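Local coordinates for protein DNA fragmentation factor 40 KDA subunit (Mus musculus, PDB 1V0D) that cuts DNA as an endonuclease during apoptosis, bringing about DNA fragmentation and chromatin condensation, at residues Gln230-Leu235 and Cys307-Thr312; Ser257-Asp262 and Leu302-Cys307; Asp262-Lys267 and His313-Asp318; Glu288-Leu293 and Ser320-Pro325. All coordinates share one frame; numbering follows the deposited sequence.

Interaction 1 of 4, residues Gln230-Leu235 and Cys307-Thr312; sequences QGPFDL and CHKKTT. With ZN (zinc ion), chain B.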
loop_
_atom_site.group_PDB
_atom_site.type_symbol
_atom_site.label_atom_id
_atom_site.label_comp_id
_atom_site.label_asym_id
_atom_site.label_seq_id
_atom_site.Cartn_x
_atom_site.Cartn_y
_atom_site.Cartn_z
ATOM N N GLN A 230 2.300 -4.455 15.457
ATOM C CA GLN A 230 2.416 -5.566 16.385
ATOM C C GLN A 230 3.404 -6.603 15.850
ATOM O O GLN A 230 3.410 -7.749 16.303
ATOM C CB GLN A 230 1.058 -6.217 16.598
ATOM C CG GLN A 230 -0.041 -5.255 16.989
ATOM C CD GLN A 230 -1.325 -5.981 17.357
ATOM O OE1 GLN A 230 -2.433 -5.505 17.085
ATOM N NE2 GLN A 230 -1.177 -7.144 17.989
ATOM N N GLY A 231 4.230 -6.197 14.881
ATOM C CA GLY A 231 5.214 -7.092 14.285
ATOM C C GLY A 231 4.593 -8.204 13.458
ATOM O O GLY A 231 3.378 -8.400 13.510
ATOM N N PRO A 232 5.382 -8.954 12.678
ATOM C CA PRO A 232 4.757 -10.021 11.892
ATOM C C PRO A 232 3.998 -11.045 12.746
ATOM O O PRO A 232 4.144 -11.084 13.971
ATOM C CB PRO A 232 5.934 -10.625 11.121
ATOM C CG PRO A 232 7.115 -10.292 11.967
ATOM C CD PRO A 232 6.832 -8.897 12.434
ATOM N N PHE A 233 3.189 -11.872 12.087
ATOM C CA PHE A 233 2.371 -12.883 12.758
ATOM C C PHE A 233 3.156 -13.891 13.592
ATOM O O PHE A 233 2.679 -14.338 14.641
ATOM C CB PHE A 233 1.540 -13.646 11.727
ATOM C CG PHE A 233 2.264 -14.803 11.102
ATOM C CD1 PHE A 233 2.108 -16.094 11.605
ATOM C CD2 PHE A 233 3.106 -14.608 10.013
ATOM C CE1 PHE A 233 2.778 -17.175 11.028
ATOM C CE2 PHE A 233 3.784 -15.685 9.429
ATOM C CZ PHE A 233 3.618 -16.968 9.936
ATOM N N ASP A 234 4.349 -14.247 13.123
ATOM C CA ASP A 234 5.189 -15.220 13.808
ATOM C C ASP A 234 6.182 -14.615 14.804
ATOM O O ASP A 234 7.164 -15.255 15.167
ATOM C CB ASP A 234 5.943 -16.055 12.777
ATOM C CG ASP A 234 6.854 -15.211 11.904
ATOM O OD1 ASP A 234 6.901 -13.972 12.104
ATOM O OD2 ASP A 234 7.524 -15.789 11.019
ATOM N N LEU A 235 5.943 -13.381 15.234
ATOM C CA LEU A 235 6.818 -12.738 16.211
ATOM C C LEU A 235 5.998 -12.042 17.284
ATOM O O LEU A 235 4.813 -11.754 17.093
ATOM C CB LEU A 235 7.756 -11.727 15.549
ATOM C CG LEU A 235 8.892 -12.276 14.681
ATOM C CD1 LEU A 235 9.887 -11.152 14.403
ATOM C CD2 LEU A 235 9.601 -13.423 15.394
ATOM N N CYS A 307 5.910 -5.585 7.855
ATOM C CA CYS A 307 5.751 -6.674 8.806
ATOM C C CYS A 307 4.543 -7.501 8.441
ATOM O O CYS A 307 3.929 -8.112 9.306
ATOM C CB CYS A 307 5.575 -6.140 10.231
ATOM S SG CYS A 307 7.040 -5.358 10.891
ATOM N N HIS A 308 4.171 -7.487 7.169
ATOM C CA HIS A 308 3.049 -8.289 6.720
ATOM C C HIS A 308 3.652 -9.376 5.864
ATOM O O HIS A 308 3.841 -9.187 4.667
ATOM C CB HIS A 308 2.068 -7.484 5.870
ATOM C CG HIS A 308 0.834 -8.248 5.491
ATOM N ND1 HIS A 308 -0.075 -7.786 4.564
ATOM C CD2 HIS A 308 0.331 -9.420 5.952
ATOM C CE1 HIS A 308 -1.083 -8.635 4.472
ATOM N NE2 HIS A 308 -0.863 -9.635 5.305
ATOM N N LYS A 309 3.993 -10.500 6.476
ATOM C CA LYS A 309 4.549 -11.592 5.711
ATOM C C LYS A 309 3.413 -12.167 4.883
ATOM O O LYS A 309 2.381 -12.566 5.415
ATOM C CB LYS A 309 5.143 -12.652 6.638
ATOM C CG LYS A 309 6.338 -12.131 7.416
ATOM C CD LYS A 309 7.001 -13.197 8.280
ATOM C CE LYS A 309 8.172 -12.585 9.051
ATOM N NZ LYS A 309 8.831 -13.543 9.984
ATOM N N LYS A 310 3.599 -12.165 3.569
ATOM C CA LYS A 310 2.599 -12.677 2.648
ATOM C C LYS A 310 2.844 -14.153 2.408
ATOM O O LYS A 310 2.218 -14.767 1.544
ATOM C CB LYS A 310 2.666 -11.915 1.325
ATOM C CG LYS A 310 2.024 -10.532 1.364
ATOM C CD LYS A 310 0.512 -10.642 1.513
ATOM C CE LYS A 310 -0.170 -9.305 1.231
ATOM N NZ LYS A 310 -1.667 -9.402 1.275
ATOM N N THR A 311 3.773 -14.715 3.175
ATOM C CA THR A 311 4.102 -16.128 3.071
ATOM C C THR A 311 3.049 -16.891 3.850
ATOM O O THR A 311 2.245 -16.296 4.569
ATOM C CB THR A 311 5.452 -16.435 3.704
ATOM O OG1 THR A 311 6.378 -15.399 3.366
ATOM C CG2 THR A 311 5.978 -17.770 3.193
ATOM N N THR A 312 3.056 -18.208 3.717
ATOM C CA THR A 312 2.085 -19.022 4.423
ATOM C C THR A 312 2.322 -18.991 5.919
ATOM O O THR A 312 3.458 -19.077 6.370
ATOM C CB THR A 312 2.150 -20.482 3.977
ATOM O OG1 THR A 312 2.076 -20.544 2.551
ATOM C CG2 THR A 312 0.982 -21.265 4.564
HETATM ZN ZN ZN B . 6.512 -3.581 12.108
#
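Asp234 and Lys309 supply the charged part of this contact. Lys309 NZ lies 2.8 Å from Asp234 OD2, on the syn lone pair of that oxygen, and makes a weaker bond to Asp234 OD1 at 2.9 Å, a salt bridge in which one ammonium group takes both oxygens. The lysine chain is fully extended beyond CG and meets the aspartate at about a right angle. Asp234 CG lies between its backbone N and carbonyl carbon (chi1 61°), turning the carboxylate to the lysine.

Apolar contacts flank this bridge. Pro232 CB rests 3.6 Å from Lys309 CE, and Pro232 CD lies 3.7 Å from Cys307 CB, so the proline fills the angle between cysteine and lysine. Phe233 CE2 approaches Lys309 CD obliquely, at 4.2 Å; the ring also stacks with His313.

One backbone contact is a CA-H...O from Pro232 CA to Cys307 O at 3.3 Å. The type I turn Pro232-Leu235 carries Phe233 and Asp234 at its two central positions.

Cys307 SG binds the zinc ion at 2.2 Å, with Cys229, Cys238 and His242. The arrangement is that of a zinc site of three cysteines and one histidine, probably structural, with one ligand directly before the 230-235 loop.

Interaction 2 of 4, residues Ser257-Asp262 and Leu302-Cys307; sequences STWNLD and LVHIAC. With MG (magnesium ion), chain C; ZN (zinc ion), chain B.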
loop_
_atom_site.group_PDB
_atom_site.type_symbol
_atom_site.label_atom_id
_atom_site.label_comp_id
_atom_site.label_asym_id
_atom_site.label_seq_id
_atom_site.Cartn_x
_atom_site.Cartn_y
_atom_site.Cartn_z
ATOM N N SER A 257 -3.640 3.161 5.005
ATOM C CA SER A 257 -4.297 2.235 4.081
ATOM C C SER A 257 -3.379 1.055 3.838
ATOM O O SER A 257 -3.840 -0.053 3.560
ATOM C CB SER A 257 -4.566 2.898 2.734
ATOM O OG SER A 257 -5.515 3.930 2.871
ATOM N N THR A 258 -2.077 1.307 3.928
ATOM C CA THR A 258 -1.096 0.268 3.707
ATOM C C THR A 258 -0.903 -0.617 4.931
ATOM O O THR A 258 -0.368 -1.724 4.817
ATOM C CB THR A 258 0.252 0.861 3.280
ATOM O OG1 THR A 258 0.780 1.673 4.333
ATOM C CG2 THR A 258 0.075 1.700 2.020
ATOM N N TRP A 259 -1.325 -0.128 6.097
ATOM C CA TRP A 259 -1.233 -0.919 7.321
ATOM C C TRP A 259 -2.346 -1.941 7.228
ATOM O O TRP A 259 -3.490 -1.596 6.945
ATOM C CB TRP A 259 -1.414 -0.055 8.557
ATOM C CG TRP A 259 -0.167 0.655 8.903
ATOM C CD1 TRP A 259 0.507 1.552 8.128
ATOM C CD2 TRP A 259 0.569 0.545 10.126
ATOM N NE1 TRP A 259 1.620 2.015 8.793
ATOM C CE2 TRP A 259 1.682 1.413 10.024
ATOM C CE3 TRP A 259 0.397 -0.201 11.303
ATOM C CZ2 TRP A 259 2.617 1.555 11.051
ATOM C CZ3 TRP A 259 1.325 -0.058 12.324
ATOM C CH2 TRP A 259 2.422 0.814 12.191
ATOM N N ASN A 260 -2.007 -3.195 7.479
ATOM C CA ASN A 260 -2.957 -4.282 7.347
ATOM C C ASN A 260 -3.408 -4.923 8.676
ATOM O O ASN A 260 -2.666 -4.908 9.659
ATOM C CB ASN A 260 -2.284 -5.310 6.433
ATOM C CG ASN A 260 -3.212 -6.394 5.968
ATOM O OD1 ASN A 260 -3.270 -7.482 6.554
ATOM N ND2 ASN A 260 -3.947 -6.115 4.898
ATOM N N LEU A 261 -4.640 -5.441 8.709
ATOM C CA LEU A 261 -5.161 -6.177 9.872
ATOM C C LEU A 261 -4.969 -7.637 9.434
ATOM O O LEU A 261 -5.863 -8.251 8.847
ATOM C CB LEU A 261 -6.650 -5.911 10.098
ATOM C CG LEU A 261 -7.077 -4.674 10.888
ATOM C CD1 LEU A 261 -8.573 -4.754 11.182
ATOM C CD2 LEU A 261 -6.309 -4.588 12.177
ATOM N N ASP A 262 -3.790 -8.179 9.711
ATOM C CA ASP A 262 -3.426 -9.519 9.273
ATOM C C ASP A 262 -3.880 -10.672 10.169
ATOM O O ASP A 262 -3.610 -10.680 11.370
ATOM C CB ASP A 262 -1.901 -9.530 9.056
ATOM C CG ASP A 262 -1.358 -10.875 8.591
ATOM O OD1 ASP A 262 -1.881 -11.468 7.615
ATOM O OD2 ASP A 262 -0.370 -11.328 9.209
ATOM N N LEU A 302 -2.303 -5.946 13.881
ATOM C CA LEU A 302 -2.235 -4.732 13.077
ATOM C C LEU A 302 -0.779 -4.517 12.711
ATOM O O LEU A 302 0.023 -4.145 13.559
ATOM C CB LEU A 302 -2.741 -3.525 13.865
ATOM C CG LEU A 302 -2.584 -2.160 13.171
ATOM C CD1 LEU A 302 -3.425 -2.099 11.907
ATOM C CD2 LEU A 302 -3.006 -1.062 14.131
ATOM N N VAL A 303 -0.432 -4.747 11.450
ATOM C CA VAL A 303 0.955 -4.589 11.023
ATOM C C VAL A 303 1.203 -3.570 9.926
ATOM O O VAL A 303 0.368 -3.347 9.043
ATOM C CB VAL A 303 1.565 -5.925 10.498
ATOM C CG1 VAL A 303 1.437 -7.016 11.537
ATOM C CG2 VAL A 303 0.880 -6.339 9.213
ATOM N N HIS A 304 2.387 -2.977 9.995
ATOM C CA HIS A 304 2.876 -2.031 9.008
ATOM C C HIS A 304 3.156 -2.953 7.826
ATOM O O HIS A 304 3.343 -4.148 8.008
ATOM C CB HIS A 304 4.150 -1.384 9.557
ATOM C CG HIS A 304 4.965 -0.641 8.545
ATOM N ND1 HIS A 304 5.684 -1.280 7.554
ATOM C CD2 HIS A 304 5.274 0.674 8.450
ATOM C CE1 HIS A 304 6.409 -0.390 6.899
ATOM N NE2 HIS A 304 6.180 0.801 7.423
ATOM N N ILE A 305 3.173 -2.420 6.616
ATOM C CA ILE A 305 3.373 -3.267 5.446
ATOM C C ILE A 305 4.673 -4.084 5.434
ATOM O O ILE A 305 4.721 -5.172 4.854
ATOM C CB ILE A 305 3.266 -2.429 4.144
ATOM C CG1 ILE A 305 3.306 -3.359 2.934
ATOM C CG2 ILE A 305 4.374 -1.376 4.100
ATOM C CD1 ILE A 305 3.137 -2.657 1.629
ATOM N N ALA A 306 5.715 -3.575 6.080
ATOM C CA ALA A 306 6.997 -4.278 6.111
ATOM C C ALA A 306 6.973 -5.488 7.064
ATOM O O ALA A 306 7.902 -6.306 7.082
ATOM C CB ALA A 306 8.115 -3.309 6.519
ATOM N N CYS A 307 5.910 -5.585 7.855
ATOM C CA CYS A 307 5.751 -6.674 8.806
ATOM C C CYS A 307 4.543 -7.501 8.441
ATOM O O CYS A 307 3.929 -8.112 9.306
ATOM C CB CYS A 307 5.575 -6.140 10.231
ATOM S SG CYS A 307 7.040 -5.358 10.891
HETATM MG MG MG C . -3.004 -11.671 5.621
HETATM ZN ZN ZN B . 6.512 -3.581 12.108
#
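Trp259 lies flat against the start of the 304-307 turn: His304 CB stands over its six-membered ring, 3.7 Å from the centroid and 15° off the normal. The imidazole of His304 then turns its edge to the indole face in an offset T-shaped pair, planes at 75°. With CG opposite the backbone N (chi1 166°), the imidazole passes the CZ2-NE1 rim of the indole. Ala306 N donates to His304 ND1 at 2.7 Å, nearly in the ring plane, fixing the imidazole's rotation. At the indole edge, Trp259 CE3 meets Leu302 CG at 4.0 Å, while Leu302 CD1 packs on Leu261 CD2 at 3.8 Å.

The backbones pair antiparallel: Asn260 N to Val303 O is 2.8 Å and Val303 N to Asn260 O 2.9 Å, the hydrogen-bonded pair; Leu261 and Leu302 form the non-hydrogen-bonded one.

Strands 260-263 and 300-303 thus make the small sheet leading to the magnesium ligand Asp262. Past strand 300-303, His304 stacks on the zinc ligand His242, and Ile305 packs on Ile254 in helix 250-255 of the second subunit.

Interaction 3 of 4, residues Asp262-Lys267 and His313-Asp318; sequences DHIIEK and HKLECD. With MG (magnesium ion), chain C.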
loop_
_atom_site.group_PDB
_atom_site.type_symbol
_atom_site.label_atom_id
_atom_site.label_comp_id
_atom_site.label_asym_id
_atom_site.label_seq_id
_atom_site.Cartn_x
_atom_site.Cartn_y
_atom_site.Cartn_z
ATOM N N ASP A 262 -3.790 -8.179 9.711
ATOM C CA ASP A 262 -3.426 -9.519 9.273
ATOM C C ASP A 262 -3.880 -10.672 10.169
ATOM O O ASP A 262 -3.610 -10.680 11.370
ATOM C CB ASP A 262 -1.901 -9.530 9.056
ATOM C CG ASP A 262 -1.358 -10.875 8.591
ATOM O OD1 ASP A 262 -1.881 -11.468 7.615
ATOM O OD2 ASP A 262 -0.370 -11.328 9.209
ATOM N N HIS A 263 -4.584 -11.635 9.574
ATOM C CA HIS A 263 -5.061 -12.810 10.299
ATOM C C HIS A 263 -3.881 -13.734 10.626
ATOM O O HIS A 263 -3.159 -14.162 9.717
ATOM C CB HIS A 263 -6.064 -13.604 9.456
ATOM C CG HIS A 263 -7.378 -12.915 9.244
ATOM N ND1 HIS A 263 -7.535 -11.852 8.381
ATOM C CD2 HIS A 263 -8.606 -13.160 9.765
ATOM C CE1 HIS A 263 -8.802 -11.475 8.378
ATOM N NE2 HIS A 263 -9.473 -12.252 9.208
ATOM N N ILE A 264 -3.689 -14.048 11.905
ATOM C CA ILE A 264 -2.604 -14.930 12.301
ATOM C C ILE A 264 -2.857 -16.310 11.708
ATOM O O ILE A 264 -1.973 -16.908 11.102
ATOM C CB ILE A 264 -2.498 -15.034 13.818
ATOM C CG1 ILE A 264 -2.379 -13.622 14.417
ATOM C CG2 ILE A 264 -1.277 -15.879 14.189
ATOM C CD1 ILE A 264 -2.282 -13.587 15.927
ATOM N N ILE A 265 -4.061 -16.831 11.899
ATOM C CA ILE A 265 -4.424 -18.104 11.301
ATOM C C ILE A 265 -5.120 -17.600 10.036
ATOM O O ILE A 265 -6.221 -17.043 10.105
ATOM C CB ILE A 265 -5.424 -18.888 12.178
ATOM C CG1 ILE A 265 -4.799 -19.191 13.542
ATOM C CG2 ILE A 265 -5.821 -20.182 11.493
ATOM C CD1 ILE A 265 -5.681 -20.044 14.439
ATOM N N GLU A 266 -4.456 -17.760 8.894
ATOM C CA GLU A 266 -4.968 -17.281 7.613
ATOM C C GLU A 266 -6.435 -17.596 7.419
ATOM O O GLU A 266 -6.869 -18.735 7.589
ATOM C CB GLU A 266 -4.143 -17.869 6.484
ATOM C CG GLU A 266 -2.691 -17.486 6.557
ATOM C CD GLU A 266 -1.885 -18.081 5.422
ATOM O OE1 GLU A 266 -1.698 -19.317 5.407
ATOM O OE2 GLU A 266 -1.444 -17.309 4.537
ATOM N N LYS A 267 -7.205 -16.587 7.041
ATOM C CA LYS A 267 -8.625 -16.803 6.888
ATOM C C LYS A 267 -9.025 -17.501 5.607
ATOM O O LYS A 267 -9.843 -18.421 5.631
ATOM C CB LYS A 267 -9.380 -15.479 7.012
ATOM C CG LYS A 267 -9.815 -14.900 5.704
ATOM C CD LYS A 267 -10.631 -13.654 5.887
ATOM C CE LYS A 267 -10.956 -13.067 4.527
ATOM N NZ LYS A 267 -11.663 -11.770 4.641
ATOM N N HIS A 313 1.240 -18.833 6.676
ATOM C CA HIS A 313 1.286 -18.854 8.135
ATOM C C HIS A 313 1.017 -20.342 8.339
ATOM O O HIS A 313 -0.095 -20.815 8.082
ATOM C CB HIS A 313 0.132 -18.040 8.732
ATOM C CG HIS A 313 0.205 -16.569 8.454
ATOM N ND1 HIS A 313 0.919 -16.038 7.402
ATOM C CD2 HIS A 313 -0.378 -15.518 9.078
ATOM C CE1 HIS A 313 0.776 -14.724 7.391
ATOM N NE2 HIS A 313 -0.007 -14.383 8.398
ATOM N N LYS A 314 2.023 -21.091 8.768
ATOM C CA LYS A 314 1.842 -22.528 8.933
ATOM C C LYS A 314 0.993 -22.927 10.152
ATOM O O LYS A 314 1.279 -23.923 10.821
ATOM C CB LYS A 314 3.214 -23.205 8.981
ATOM N N LEU A 315 -0.058 -22.159 10.430
ATOM C CA LEU A 315 -0.924 -22.444 11.566
ATOM C C LEU A 315 -2.215 -23.149 11.159
ATOM O O LEU A 315 -2.591 -23.154 9.987
ATOM C CB LEU A 315 -1.286 -21.153 12.308
ATOM C CG LEU A 315 -0.243 -20.269 13.002
ATOM C CD1 LEU A 315 0.783 -21.129 13.708
ATOM C CD2 LEU A 315 0.422 -19.383 11.987
ATOM N N GLU A 316 -2.890 -23.734 12.147
ATOM C CA GLU A 316 -4.152 -24.441 11.943
ATOM C C GLU A 316 -5.153 -24.094 13.052
ATOM O O GLU A 316 -4.779 -23.547 14.091
ATOM C CB GLU A 316 -3.916 -25.952 11.945
ATOM C CG GLU A 316 -3.701 -26.575 10.582
ATOM C CD GLU A 316 -3.697 -28.100 10.639
ATOM O OE1 GLU A 316 -2.780 -28.663 11.281
ATOM O OE2 GLU A 316 -4.609 -28.735 10.051
ATOM N N CYS A 317 -6.425 -24.415 12.840
ATOM C CA CYS A 317 -7.432 -24.137 13.856
ATOM C C CYS A 317 -7.301 -25.106 15.025
ATOM O O CYS A 317 -6.747 -26.204 14.891
ATOM C CB CYS A 317 -8.839 -24.251 13.271
ATOM S SG CYS A 317 -9.341 -22.890 12.180
ATOM N N ASP A 318 -7.833 -24.701 16.171
ATOM C CA ASP A 318 -7.769 -25.523 17.366
ATOM C C ASP A 318 -8.828 -26.618 17.379
ATOM O O ASP A 318 -9.995 -26.382 17.675
ATOM C CB ASP A 318 -7.897 -24.643 18.601
ATOM C CG ASP A 318 -7.888 -25.440 19.878
ATOM O OD1 ASP A 318 -7.618 -24.856 20.948
ATOM O OD2 ASP A 318 -8.163 -26.655 19.815
HETATM MG MG MG C . -3.004 -11.671 5.621
#
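His313 reaches from its loop to Asp262, passing close to Ile264 and Glu266 on the way. Its CB lies 3.4 Å from Ile264 O and 3.6 Å from Glu266 CG. Beyond it, CG sits on the side of the backbone N, opposite the carbonyl carbon (chi1 -66°), and the ring meets Glu266 CG over one face, 4.0 Å from the centroid. The Glu266 carboxylate runs nearly parallel to the imidazole, planes 5° apart. CD2 turns toward the carbonyls of Ile264 and His263. ND1 is hydrogen-bonded to Thr311 O. At the tip, His313 NE2 donates to the syn lone pair of Asp262 OD2 at 3.2 Å, close to the imidazole plane and nearly straight (166°). With both ring nitrogens engaged, the rotation of the imidazole is fixed.

Asp262 turns its other oxygen, OD1, to the magnesium ion at 2.3 Å, so His313 positions a metal ligand from the second shell. Glu266 OE1 also accepts a weak bond from His313 N at 3.2 Å, and Ile265 CG1 packs on Leu315 CB at 4.2 Å.

The contact joins the end of strand 260-263 and the N-cap of helix 267-281 to the C-terminal loop, where Cys317 packs on Thr274 of helix 267-281 and on helix 287-295.

Interaction 4 of 4, residues Glu288-Leu293 and Ser320-Pro325; sequences EYFYSL and SRIYRP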
loop_
_atom_site.group_PDB
_atom_site.type_symbol
_atom_site.label_atom_id
_atom_site.label_comp_id
_atom_site.label_asym_id
_atom_site.label_seq_id
_atom_site.Cartn_x
_atom_site.Cartn_y
_atom_site.Cartn_z
ATOM N N GLU A 288 -19.049 -19.424 17.122
ATOM C CA GLU A 288 -18.478 -18.263 17.809
ATOM C C GLU A 288 -16.950 -18.282 17.701
ATOM O O GLU A 288 -16.303 -17.231 17.642
ATOM C CB GLU A 288 -18.887 -18.244 19.290
ATOM C CG GLU A 288 -20.321 -17.799 19.553
ATOM C CD GLU A 288 -21.353 -18.843 19.149
ATOM O OE1 GLU A 288 -20.952 -19.949 18.706
ATOM O OE2 GLU A 288 -22.567 -18.562 19.283
ATOM N N TYR A 289 -16.381 -19.487 17.684
ATOM C CA TYR A 289 -14.933 -19.657 17.590
ATOM C C TYR A 289 -14.420 -19.088 16.272
ATOM O O TYR A 289 -13.448 -18.318 16.261
ATOM C CB TYR A 289 -14.558 -21.147 17.719
ATOM C CG TYR A 289 -13.089 -21.426 17.476
ATOM C CD1 TYR A 289 -12.107 -20.704 18.147
ATOM C CD2 TYR A 289 -12.681 -22.379 16.540
ATOM C CE1 TYR A 289 -10.754 -20.914 17.888
ATOM C CE2 TYR A 289 -11.328 -22.604 16.275
ATOM C CZ TYR A 289 -10.368 -21.865 16.947
ATOM O OH TYR A 289 -9.019 -22.033 16.663
ATOM N N PHE A 290 -15.085 -19.467 15.177
ATOM C CA PHE A 290 -14.734 -19.007 13.838
ATOM C C PHE A 290 -14.937 -17.501 13.729
ATOM O O PHE A 290 -14.217 -16.806 13.002
ATOM C CB PHE A 290 -15.577 -19.729 12.794
ATOM C CG PHE A 290 -15.252 -21.182 12.671
ATOM C CD1 PHE A 290 -15.968 -22.134 13.387
ATOM C CD2 PHE A 290 -14.167 -21.600 11.900
ATOM C CE1 PHE A 290 -15.603 -23.493 13.342
ATOM C CE2 PHE A 290 -13.794 -22.954 11.849
ATOM C CZ PHE A 290 -14.514 -23.900 12.573
ATOM N N TYR A 291 -15.925 -16.997 14.456
ATOM C CA TYR A 291 -16.183 -15.571 14.469
ATOM C C TYR A 291 -14.906 -14.899 14.990
ATOM O O TYR A 291 -14.342 -14.019 14.341
ATOM C CB TYR A 291 -17.361 -15.271 15.393
ATOM C CG TYR A 291 -17.637 -13.806 15.572
ATOM C CD1 TYR A 291 -18.327 -13.082 14.603
ATOM C CD2 TYR A 291 -17.195 -13.136 16.711
ATOM C CE1 TYR A 291 -18.577 -11.717 14.769
ATOM C CE2 TYR A 291 -17.434 -11.780 16.886
ATOM C CZ TYR A 291 -18.127 -11.076 15.912
ATOM O OH TYR A 291 -18.365 -9.733 16.087
ATOM N N SER A 292 -14.450 -15.325 16.161
ATOM C CA SER A 292 -13.233 -14.779 16.750
ATOM C C SER A 292 -12.129 -14.728 15.721
ATOM O O SER A 292 -11.500 -13.691 15.500
ATOM C CB SER A 292 -12.755 -15.665 17.888
ATOM O OG SER A 292 -13.729 -15.721 18.910
ATOM N N LEU A 293 -11.898 -15.880 15.105
ATOM C CA LEU A 293 -10.854 -16.033 14.104
ATOM C C LEU A 293 -11.003 -15.101 12.919
ATOM O O LEU A 293 -10.031 -14.495 12.467
ATOM C CB LEU A 293 -10.821 -17.489 13.604
ATOM C CG LEU A 293 -9.894 -18.517 14.289
ATOM C CD1 LEU A 293 -9.524 -18.088 15.700
ATOM C CD2 LEU A 293 -10.573 -19.869 14.302
ATOM N N SER A 320 -9.937 -28.673 19.276
ATOM C CA SER A 320 -10.847 -28.752 20.409
ATOM C C SER A 320 -11.887 -27.638 20.553
ATOM O O SER A 320 -12.796 -27.754 21.382
ATOM C CB SER A 320 -10.026 -28.809 21.689
ATOM O OG SER A 320 -9.409 -27.550 21.914
ATOM N N ARG A 321 -11.766 -26.561 19.779
ATOM C CA ARG A 321 -12.720 -25.455 19.893
ATOM C C ARG A 321 -13.677 -25.352 18.716
ATOM O O ARG A 321 -14.535 -24.477 18.687
ATOM C CB ARG A 321 -11.975 -24.130 20.032
ATOM C CG ARG A 321 -10.992 -24.083 21.180
ATOM C CD ARG A 321 -10.251 -22.757 21.203
ATOM N NE ARG A 321 -11.145 -21.614 21.375
ATOM C CZ ARG A 321 -10.752 -20.345 21.290
ATOM N NH1 ARG A 321 -9.479 -20.063 21.034
ATOM N NH2 ARG A 321 -11.624 -19.358 21.460
ATOM N N ILE A 322 -13.537 -26.248 17.748
ATOM C CA ILE A 322 -14.386 -26.210 16.569
ATOM C C ILE A 322 -15.843 -26.610 16.821
ATOM O O ILE A 322 -16.763 -25.971 16.290
ATOM C CB ILE A 322 -13.774 -27.080 15.448
ATOM C CG1 ILE A 322 -12.454 -26.446 14.989
ATOM C CG2 ILE A 322 -14.749 -27.222 14.288
ATOM C CD1 ILE A 322 -11.682 -27.245 13.959
ATOM N N TYR A 323 -16.065 -27.644 17.635
ATOM C CA TYR A 323 -17.433 -28.088 17.908
ATOM C C TYR A 323 -17.930 -27.821 19.321
ATOM O O TYR A 323 -17.151 -27.736 20.267
ATOM C CB TYR A 323 -17.582 -29.576 17.602
ATOM C CG TYR A 323 -17.178 -29.965 16.199
ATOM C CD1 TYR A 323 -15.946 -30.554 15.952
ATOM C CD2 TYR A 323 -18.031 -29.749 15.121
ATOM C CE1 TYR A 323 -15.571 -30.922 14.674
ATOM C CE2 TYR A 323 -17.667 -30.109 13.840
ATOM C CZ TYR A 323 -16.431 -30.695 13.623
ATOM O OH TYR A 323 -16.037 -31.037 12.347
ATOM N N ARG A 324 -19.246 -27.686 19.452
ATOM C CA ARG A 324 -19.857 -27.429 20.749
ATOM C C ARG A 324 -19.841 -28.695 21.582
ATOM O O ARG A 324 -20.237 -29.764 21.107
ATOM C CB ARG A 324 -21.304 -26.959 20.592
ATOM C CG ARG A 324 -21.468 -25.556 20.046
ATOM C CD ARG A 324 -22.913 -25.101 20.178
ATOM N NE ARG A 324 -23.232 -23.961 19.326
ATOM C CZ ARG A 324 -22.588 -22.800 19.359
ATOM N NH1 ARG A 324 -21.580 -22.613 20.203
ATOM N NH2 ARG A 324 -22.960 -21.820 18.548
ATOM N N PRO A 325 -19.376 -28.589 22.839
ATOM C CA PRO A 325 -19.278 -29.688 23.802
ATOM C C PRO A 325 -20.618 -30.360 24.006
ATOM O O PRO A 325 -21.619 -29.685 24.236
ATOM C CB PRO A 325 -18.815 -28.991 25.071
ATOM C CG PRO A 325 -17.981 -27.886 24.546
ATOM C CD PRO A 325 -18.825 -27.354 23.418
#
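Tyr289 and Arg321 make the broadest of these contacts. Arg321 CB stands over the tyrosine ring, 3.8 Å from its centroid and only 6° off the normal, a CH-pi contact. A bend at chi3 (61°) folds the arginine back along the ring, so that CZ comes within 3.4 Å of Tyr289 CD1. The guanidinium thus presents its face to this ring carbon, but it is tilted by 45° against the ring and does not lie parallel to it. Leu293 CD2, one helical turn on, lies against the opposite face of the Tyr289 ring, toward its rim.

Beside this pair, Ile322 CG2 touches the edge of the Phe290 ring at CZ, 3.7 Å away. One residue before Tyr289, Glu288 forms a salt bridge with Arg324: NH2 donates to the syn lone pair of Glu288 OE1 at 2.7 Å, close to the guanidinium plane. NH1 adds a weak bond to the same oxygen at 3.1 Å.

The second shell holds these groups in place. Tyr289 OH is hydrogen-bonded to Asp318 N. Asn286 ND2 bonds Arg321 O, and Glu284 takes Arg324 NE, giving that guanidinium a second acidic partner.

The C-terminal loop is thereby laid against helix 287-295 and the loop before it, while Phe290 and Ile322 reach on to helix 267-281, through Thr274 and Leu275 and through Ala278 respectively.

Read from the N terminus, the 230-235 loop comes first, and its contact with 307-312 (interaction 1) closes a long loop. Nested within it, interaction 2 joins 257-262 to 302-307, pairing strands 260-263 and 300-303. The two share Cys307. Interaction 3 starts from Asp262, which it shares with interaction 2, and reaches forward to 313-318, so it crosses both. Interaction 4 runs from helix 287-295 to 320-325 and crosses the other three. Successive pieces of the C-terminal tail are thus laid in turn on the 230-235 loop beside the zinc site, strand 260-263 with its magnesium site, and helix 287-295. Asp318 N bonded to Tyr289 OH joins interactions 3 and 4.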